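Long-range contact in iota-carrageenase (Alteromonas sp., PDB 1H80), which hydrolyses the 1,4-beta linkages of iota-carrageenan, a sulfated galactan of red algal cell walls, with inversion of anomeric configuration: residues A[64-76]-A[96-108]. Residues are numbered along the deposited sequence; the frame is centred on the assembly and turned at random.
Sequences TYHFLGIQMKSNV and NHRLFEVGVNNIV
Q71 and E101 pair as parallel strand neighbours, with their side chains lying side by side on the same face of the sheet. Followed outward, Q71 CB leaves the strand, and CG then lies beside the backbone N, anti to the carbonyl carbon (chi1 -56°); the chain bends at chi2, which carries the amide over to the other strand. Its CD lies 3.5 Å from E101 OE1. The two ends of the amide then divide the work. Q71 NE2 donates to E101 OE1 at 2.6 Å, an almost straight bond (175°) that meets the anti lone pair, with amide and carboxylate planes 79° apart. The same NE2 also reaches G69 O from above that carbonyl's plane, so two acceptors fix the rotation of the amide. Q71 OE1 accepts from N105 ND2 at 3.0 Å and from a water that N105 N holds in turn. In one of two modelled positions of R98, its NH1 lies in salt-bridge contact with E101 OE2, though the bond is weakly angled. With an alanine here instead of Q71, E101 OE1 and N105 ND2 would probably lose these mates, and the asparagine amide would be freer to turn.

The backbone evidence is equally direct: I70 N donates to L99 O, E101 N to I70 O, and M72 N to E101 O at 2.9 Å. Further along, N106 ND2 bonds M72 O in the carbonyl plane. On the face carrying I70 and F100, the F100 ring has I70 CB at its edge, and M72 CE comes to its CD1 at 3.3 Å; F113 and F135 also touch F100, and I46 of helix 39-50 packs on I70 and M72. Parallel pairing in register between successive turns, with the chain turning a corner at L99, is characteristic of the right-handed parallel beta-helix of pectate lyase-like enzymes.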
ATOM      1  N   THR A  64      15.873 -13.523 -16.823  1.00 14.91           N
ATOM      2  CA  THR A  64      14.705 -13.823 -16.014  1.00 15.72           C
ATOM      3  C   THR A  64      15.163 -14.633 -14.818  1.00 15.43           C
ATOM      4  O   THR A  64      15.800 -15.677 -14.962  1.00 15.49           O
ATOM      5  CB  THR A  64      13.664 -14.617 -16.819  1.00 16.66           C
ATOM      6  OG1 THR A  64      13.190 -13.807 -17.903  1.00 18.29           O
ATOM      7  CG2 THR A  64      12.490 -15.007 -15.932  1.00 17.81           C
ATOM      8  N   TYR A  65      14.832 -14.147 -13.630  1.00 14.55           N
ATOM      9  CA  TYR A  65      15.239 -14.805 -12.402  1.00 14.54           C
ATOM     10  C   TYR A  65      14.070 -15.181 -11.529  1.00 14.38           C
ATOM     11  O   TYR A  65      13.038 -14.511 -11.520  1.00 14.77           O
ATOM     12  CB  TYR A  65      16.154 -13.881 -11.606  1.00 14.69           C
ATOM     13  CG  TYR A  65      17.334 -13.416 -12.403  1.00 14.33           C
ATOM     14  CD1 TYR A  65      18.489 -14.192 -12.479  1.00 15.10           C
ATOM     15  CD2 TYR A  65      17.283 -12.227 -13.125  1.00 15.34           C
ATOM     16  CE1 TYR A  65      19.564 -13.793 -13.258  1.00 15.61           C
ATOM     17  CE2 TYR A  65      18.351 -11.820 -13.907  1.00 15.70           C
ATOM     18  CZ  TYR A  65      19.487 -12.608 -13.969  1.00 15.94           C
ATOM     19  OH  TYR A  65      20.545 -12.222 -14.751  1.00 16.92           O
ATOM     20  N   HIS A  66      14.253 -16.263 -10.786  1.00 14.54           N
ATOM     21  CA  HIS A  66      13.242 -16.735  -9.861  1.00 14.10           C
ATOM     22  C   HIS A  66      13.810 -16.618  -8.454  1.00 14.07           C
ATOM     23  O   HIS A  66      14.821 -17.243  -8.124  1.00 14.16           O
ATOM     24  CB  HIS A  66      12.867 -18.184 -10.175  1.00 15.44           C
ATOM     25  CG  HIS A  66      12.084 -18.337 -11.440  1.00 17.59           C
ATOM     26  ND1 HIS A  66      12.657 -18.242 -12.690  1.00 18.80           N
ATOM     27  CD2 HIS A  66      10.760 -18.526 -11.647  1.00 19.01           C
ATOM     28  CE1 HIS A  66      11.719 -18.367 -13.612  1.00 18.40           C
ATOM     29  NE2 HIS A  66      10.559 -18.540 -13.006  1.00 19.32           N
ATOM     30  N   PHE A  67      13.169 -15.786  -7.637  1.00 13.37           N
ATOM     31  CA  PHE A  67      13.601 -15.574  -6.262  1.00 13.78           C
ATOM     32  C   PHE A  67      12.429 -15.734  -5.309  1.00 14.18           C
ATOM     33  O   PHE A  67      11.275 -15.561  -5.697  1.00 15.35           O
ATOM     34  CB  PHE A  67      14.119 -14.144  -6.043  1.00 13.65           C
ATOM     35  CG  PHE A  67      15.246 -13.737  -6.942  1.00 13.80           C
ATOM     36  CD1 PHE A  67      16.398 -14.510  -7.046  1.00 14.11           C
ATOM     37  CD2 PHE A  67      15.182 -12.532  -7.640  1.00 13.77           C
ATOM     38  CE1 PHE A  67      17.468 -14.085  -7.829  1.00 14.50           C
ATOM     39  CE2 PHE A  67      16.248 -12.099  -8.423  1.00 13.96           C
ATOM     40  CZ  PHE A  67      17.391 -12.876  -8.517  1.00 14.44           C
ATOM     41  N   LEU A  68      12.746 -16.040  -4.057  1.00 14.74           N
ATOM     42  CA  LEU A  68      11.738 -16.139  -3.013  1.00 14.55           C
ATOM     43  C   LEU A  68      12.411 -16.207  -1.651  1.00 14.77           C
ATOM     44  O   LEU A  68      13.411 -16.907  -1.474  1.00 14.94           O
ATOM     45  CB  LEU A  68      10.837 -17.364  -3.203  1.00 15.89           C
ATOM     46  CG  LEU A  68       9.486 -17.206  -2.493  1.00 17.15           C
ATOM     47  CD1 LEU A  68       8.646 -16.165  -3.228  1.00 17.28           C
ATOM     48  CD2 LEU A  68       8.746 -18.538  -2.458  1.00 18.00           C
ATOM     49  N   GLY A  69      11.873 -15.450  -0.702  1.00 14.44           N
ATOM     50  CA  GLY A  69      12.397 -15.451   0.653  1.00 15.22           C
ATOM     51  C   GLY A  69      13.827 -14.981   0.814  1.00 15.19           C
ATOM     52  O   GLY A  69      14.558 -15.485   1.667  1.00 16.60           O
ATOM     53  N   ILE A  70      14.230 -14.015  -0.002  1.00 14.64           N
ATOM     54  CA  ILE A  70      15.587 -13.489   0.068  1.00 14.84           C
ATOM     55  C   ILE A  70      15.729 -12.598   1.295  1.00 15.33           C
ATOM     56  O   ILE A  70      14.867 -11.764   1.570  1.00 16.33           O
ATOM     57  CB  ILE A  70      15.917 -12.659  -1.187  1.00 14.33           C
ATOM     58  CG1 ILE A  70      15.674 -13.495  -2.447  1.00 14.69           C
ATOM     59  CG2 ILE A  70      17.357 -12.168  -1.124  1.00 15.25           C
ATOM     60  CD1 ILE A  70      16.529 -14.738  -2.535  1.00 15.80           C
ATOM     61  N   GLN A  71      16.818 -12.781   2.034  1.00 15.01           N
ATOM     62  CA  GLN A  71      17.069 -11.987   3.230  1.00 15.16           C
ATOM     63  C   GLN A  71      18.102 -10.918   2.916  1.00 14.81           C
ATOM     64  O   GLN A  71      19.276 -11.217   2.730  1.00 14.68           O
ATOM     65  CB  GLN A  71      17.585 -12.876   4.363  1.00 17.34           C
ATOM     66  CG  GLN A  71      16.666 -14.039   4.704  1.00 20.37           C
ATOM     67  CD  GLN A  71      15.303 -13.588   5.181  1.00 22.60           C
ATOM     68  OE1 GLN A  71      15.181 -12.936   6.220  1.00 24.82           O
ATOM     69  NE2 GLN A  71      14.266 -13.930   4.425  1.00 22.80           N
ATOM     70  N   MET A  72      17.664  -9.668   2.854  1.00 14.12           N
ATOM     71  CA  MET A  72      18.588  -8.583   2.565  1.00 14.29           C
ATOM     72  C   MET A  72      19.472  -8.322   3.774  1.00 14.37           C
ATOM     73  O   MET A  72      19.118  -8.663   4.903  1.00 15.16           O
ATOM     74  CB  MET A  72      17.808  -7.329   2.179  1.00 14.51           C
ATOM     75  CG  MET A  72      17.014  -7.503   0.888  1.00 15.98           C
ATOM     76  SD  MET A  72      18.079  -7.937  -0.515  1.00 18.73           S
ATOM     77  CE  MET A  72      16.881  -8.488  -1.731  1.00 19.85           C
ATOM     78  N   LYS A  73      20.633  -7.725   3.532  1.00 14.55           N
ATOM     79  CA  LYS A  73      21.572  -7.431   4.600  1.00 15.02           C
ATOM     80  C   LYS A  73      22.181  -6.047   4.450  1.00 13.75           C
ATOM     81  O   LYS A  73      22.106  -5.434   3.384  1.00 13.98           O
ATOM     82  CB  LYS A  73      22.679  -8.487   4.629  1.00 16.49           C
ATOM     83  CG  LYS A  73      22.205  -9.843   5.133  1.00 19.78           C
ATOM     84  CD  LYS A  73      23.359 -10.822   5.274  1.00 22.27           C
ATOM     85  CE  LYS A  73      22.941 -12.051   6.063  1.00 24.82           C
ATOM     86  NZ  LYS A  73      21.726 -12.684   5.495  1.00 26.79           N
ATOM     87  N   SER A  74      22.790  -5.573   5.529  1.00 13.85           N
ATOM     88  CA  SER A  74      23.401  -4.254   5.564  1.00 13.15           C
ATOM     89  C   SER A  74      24.479  -3.996   4.528  1.00 12.80           C
ATOM     90  O   SER A  74      25.254  -4.885   4.169  1.00 13.18           O
ATOM     91  CB  SER A  74      23.997  -3.989   6.946  1.00 13.26           C
ATOM     92  OG  SER A  74      23.001  -4.030   7.944  1.00 12.98           O
ATOM     93  N   ASN A  75      24.511  -2.751   4.070  1.00 12.71           N
ATOM     94  CA  ASN A  75      25.484  -2.270   3.110  1.00 12.20           C
ATOM     95  C   ASN A  75      25.491  -2.987   1.773  1.00 12.14           C
ATOM     96  O   ASN A  75      26.524  -3.088   1.117  1.00 13.06           O
ATOM     97  CB  ASN A  75      26.870  -2.299   3.752  1.00 12.91           C
ATOM     98  CG  ASN A  75      26.930  -1.449   5.005  1.00 12.99           C
ATOM     99  OD1 ASN A  75      26.616  -0.255   4.972  1.00 13.34           O
ATOM    100  ND2 ASN A  75      27.326  -2.055   6.117  1.00 15.26           N
ATOM    101  N   VAL A  76      24.323  -3.476   1.377  1.00 11.02           N
ATOM    102  CA  VAL A  76      24.168  -4.152   0.102  1.00 11.55           C
ATOM    103  C   VAL A  76      23.332  -3.235  -0.773  1.00 11.31           C
ATOM    104  O   VAL A  76      22.262  -2.779  -0.374  1.00 12.06           O
ATOM    105  CB  VAL A  76      23.456  -5.507   0.256  1.00 11.78           C
ATOM    106  CG1 VAL A  76      23.211  -6.121  -1.107  1.00 13.29           C
ATOM    107  CG2 VAL A  76      24.316  -6.440   1.100  1.00 12.65           C
ATOM    108  N   ASN A  96       2.534 -17.347   3.645  1.00 24.65           N
ATOM    109  CA  ASN A  96       2.633 -16.040   3.012  1.00 23.15           C
ATOM    110  C   ASN A  96       4.074 -15.871   2.567  1.00 22.12           C
ATOM    111  O   ASN A  96       5.006 -16.037   3.358  1.00 22.70           O
ATOM    112  CB  ASN A  96       2.241 -14.935   3.991  1.00 23.38           C
ATOM    113  CG  ASN A  96       0.830 -15.103   4.509  1.00 23.22           C
ATOM    114  OD1 ASN A  96      -0.060 -15.528   3.774  1.00 23.98           O
ATOM    115  ND2 ASN A  96       0.615 -14.757   5.772  1.00 24.26           N
ATOM    116  N   HIS A  97       4.255 -15.546   1.296  1.00 20.04           N
ATOM    117  CA  HIS A  97       5.590 -15.404   0.747  1.00 19.36           C
ATOM    118  C   HIS A  97       5.934 -14.010   0.269  1.00 18.42           C
ATOM    119  O   HIS A  97       5.061 -13.217  -0.078  1.00 17.59           O
ATOM    120  CB  HIS A  97       5.757 -16.378  -0.415  1.00 19.99           C
ATOM    121  CG  HIS A  97       5.530 -17.807  -0.037  1.00 21.17           C
ATOM    122  ND1 HIS A  97       4.878 -18.697  -0.861  1.00 22.41           N
ATOM    123  CD2 HIS A  97       5.881 -18.506   1.068  1.00 22.18           C
ATOM    124  CE1 HIS A  97       4.834 -19.882  -0.281  1.00 22.72           C
ATOM    125  NE2 HIS A  97       5.436 -19.793   0.892  1.00 22.19           N
ATOM    126  N   ARG A  98       7.229 -13.717   0.261  1.00 18.39           N
ATOM    127  CA  ARG A  98       7.729 -12.433  -0.202  1.00 18.58           C
ATOM    128  C   ARG A  98       8.973 -12.725  -1.021  1.00 17.81           C
ATOM    129  O   ARG A  98       9.698 -13.677  -0.735  1.00 17.18           O
ATOM    130  CB  ARG A  98       8.105 -11.525   0.974  1.00 20.44           C
ATOM    131  CG  ARG A  98       7.028 -11.368   2.032  0.50 23.51           C
ATOM    132  CD  ARG A  98       7.245 -12.353   3.167  0.50 25.67           C
ATOM    133  NE  ARG A  98       6.193 -12.272   4.174  0.50 29.12           N
ATOM    134  CZ  ARG A  98       6.229 -12.906   5.340  0.50 30.05           C
ATOM    135  NH1 ARG A  98       7.268 -13.669   5.651  0.50 31.41           N
ATOM    136  NH2 ARG A  98       5.222 -12.782   6.195  0.50 31.62           N
ATOM    137  N   LEU A  99       9.220 -11.921  -2.047  1.00 16.53           N
ATOM    138  CA  LEU A  99      10.401 -12.120  -2.865  1.00 16.07           C
ATOM    139  C   LEU A  99      11.589 -11.692  -2.017  1.00 15.23           C
ATOM    140  O   LEU A  99      12.588 -12.407  -1.912  1.00 13.58           O
ATOM    141  CB  LEU A  99      10.348 -11.259  -4.128  1.00 17.45           C
ATOM    142  CG  LEU A  99       9.383 -11.635  -5.251  1.00 19.75           C
ATOM    143  CD1 LEU A  99       9.476 -10.586  -6.346  1.00 20.52           C
ATOM    144  CD2 LEU A  99       9.726 -13.002  -5.804  1.00 22.35           C
ATOM    145  N   PHE A 100      11.451 -10.531  -1.380  1.00 14.41           N
ATOM    146  CA  PHE A 100      12.522  -9.963  -0.573  1.00 14.14           C
ATOM    147  C   PHE A 100      12.080  -9.524   0.814  1.00 13.99           C
ATOM    148  O   PHE A 100      11.040  -8.888   0.972  1.00 14.89           O
ATOM    149  CB  PHE A 100      13.100  -8.741  -1.288  1.00 13.25           C
ATOM    150  CG  PHE A 100      13.319  -8.946  -2.758  1.00 13.26           C
ATOM    151  CD1 PHE A 100      14.240  -9.879  -3.211  1.00 14.07           C
ATOM    152  CD2 PHE A 100      12.593  -8.208  -3.689  1.00 13.84           C
ATOM    153  CE1 PHE A 100      14.438 -10.081  -4.576  1.00 14.77           C
ATOM    154  CE2 PHE A 100      12.783  -8.400  -5.056  1.00 14.76           C
ATOM    155  CZ  PHE A 100      13.708  -9.340  -5.499  1.00 15.05           C
ATOM    156  N   GLU A 101      12.884  -9.856   1.815  1.00 14.05           N
ATOM    157  CA  GLU A 101      12.592  -9.445   3.180  1.00 14.69           C
ATOM    158  C   GLU A 101      13.760  -8.575   3.617  1.00 14.12           C
ATOM    159  O   GLU A 101      14.918  -8.924   3.396  1.00 13.62           O
ATOM    160  CB  GLU A 101      12.435 -10.664   4.087  1.00 17.23           C
ATOM    161  CG  GLU A 101      11.279 -11.558   3.658  1.00 20.27           C
ATOM    162  CD  GLU A 101      10.926 -12.615   4.685  1.00 22.70           C
ATOM    163  OE1 GLU A 101      11.829 -13.367   5.106  0.50 22.56           O
ATOM    164  OE2 GLU A 101       9.739 -12.694   5.066  0.50 23.61           O
ATOM    165  N   VAL A 102      13.452  -7.430   4.213  1.00 12.45           N
ATOM    166  CA  VAL A 102      14.490  -6.503   4.640  1.00 13.45           C
ATOM    167  C   VAL A 102      14.316  -6.112   6.097  1.00 13.14           C
ATOM    168  O   VAL A 102      13.489  -5.263   6.427  1.00 12.70           O
ATOM    169  CB  VAL A 102      14.462  -5.220   3.780  1.00 13.44           C
ATOM    170  CG1 VAL A 102      15.735  -4.414   3.998  1.00 14.52           C
ATOM    171  CG2 VAL A 102      14.287  -5.584   2.314  1.00 14.14           C
ATOM    172  N   GLY A 103      15.093  -6.746   6.968  1.00 13.13           N
ATOM    173  CA  GLY A 103      15.019  -6.434   8.380  1.00 13.67           C
ATOM    174  C   GLY A 103      13.937  -7.196   9.112  1.00 14.59           C
ATOM    175  O   GLY A 103      13.589  -6.852  10.237  1.00 14.83           O
ATOM    176  N   VAL A 104      13.404  -8.234   8.479  1.00 15.52           N
ATOM    177  CA  VAL A 104      12.355  -9.021   9.111  1.00 18.37           C
ATOM    178  C   VAL A 104      12.949  -9.947  10.162  1.00 20.06           C
ATOM    179  O   VAL A 104      12.452 -10.015  11.289  1.00 21.40           O
ATOM    180  CB  VAL A 104      11.585  -9.860   8.075  1.00 18.24           C
ATOM    181  CG1 VAL A 104      10.577 -10.762   8.782  1.00 19.91           C
ATOM    182  CG2 VAL A 104      10.871  -8.939   7.095  1.00 18.96           C
ATOM    183  N   ASN A 105      14.021 -10.644   9.791  1.00 21.12           N
ATOM    184  CA  ASN A 105      14.682 -11.583  10.693  1.00 22.76           C
ATOM    185  C   ASN A 105      16.071 -11.139  11.123  1.00 23.06           C
ATOM    186  O   ASN A 105      16.822 -11.913  11.718  1.00 23.91           O
ATOM    187  CB  ASN A 105      14.775 -12.956  10.031  1.00 24.53           C
ATOM    188  CG  ASN A 105      13.419 -13.504   9.657  1.00 26.42           C
ATOM    189  OD1 ASN A 105      12.563 -13.715  10.518  1.00 28.56           O
ATOM    190  ND2 ASN A 105      13.208 -13.734   8.366  1.00 27.32           N
ATOM    191  N   ASN A 106      16.419  -9.897  10.815  1.00 22.20           N
ATOM    192  CA  ASN A 106      17.719  -9.367  11.194  1.00 21.62           C
ATOM    193  C   ASN A 106      17.669  -7.847  11.194  1.00 20.45           C
ATOM    194  O   ASN A 106      16.603  -7.252  11.040  1.00 20.95           O
ATOM    195  CB  ASN A 106      18.797  -9.864  10.231  1.00 23.16           C
ATOM    196  CG  ASN A 106      18.576  -9.382   8.814  1.00 24.24           C
ATOM    197  OD1 ASN A 106      17.529  -8.818   8.500  1.00 26.25           O
ATOM    198  ND2 ASN A 106      19.558  -9.608   7.947  1.00 26.66           N
ATOM    199  N   ILE A 107      18.824  -7.225  11.381  1.00 18.76           N
ATOM    200  CA  ILE A 107      18.913  -5.775  11.411  1.00 17.31           C
ATOM    201  C   ILE A 107      19.631  -5.330  10.152  1.00 16.01           C
ATOM    202  O   ILE A 107      20.744  -5.777   9.880  1.00 16.43           O
ATOM    203  CB  ILE A 107      19.698  -5.311  12.651  1.00 19.03           C
ATOM    204  CG1 ILE A 107      19.024  -5.863  13.911  1.00 20.86           C
ATOM    205  CG2 ILE A 107      19.771  -3.795  12.685  1.00 19.58           C
ATOM    206  CD1 ILE A 107      19.793  -5.604  15.192  1.00 21.99           C
ATOM    207  N   VAL A 108      18.993  -4.457   9.380  1.00 13.34           N
ATOM    208  CA  VAL A 108      19.592  -3.980   8.141  1.00 12.92           C
ATOM    209  C   VAL A 108      19.774  -2.472   8.154  1.00 12.00           C
ATOM    210  O   VAL A 108      18.865  -1.728   8.514  1.00 12.46           O
ATOM    211  CB  VAL A 108      18.721  -4.354   6.928  1.00 12.20           C
ATOM    212  CG1 VAL A 108      19.348  -3.813   5.646  1.00 12.37           C
ATOM    213  CG2 VAL A 108      18.564  -5.864   6.849  1.00 12.99           C
TER
HETATM  214  O   HOH W   1      14.798 -10.470   6.944  1.00 18.93           O
HETATM  215  O   HOH W   2      16.847  -8.828   6.191  1.00 18.65           O
HETATM  216  O   HOH W   3      22.180  -7.155   7.923  1.00 16.53           O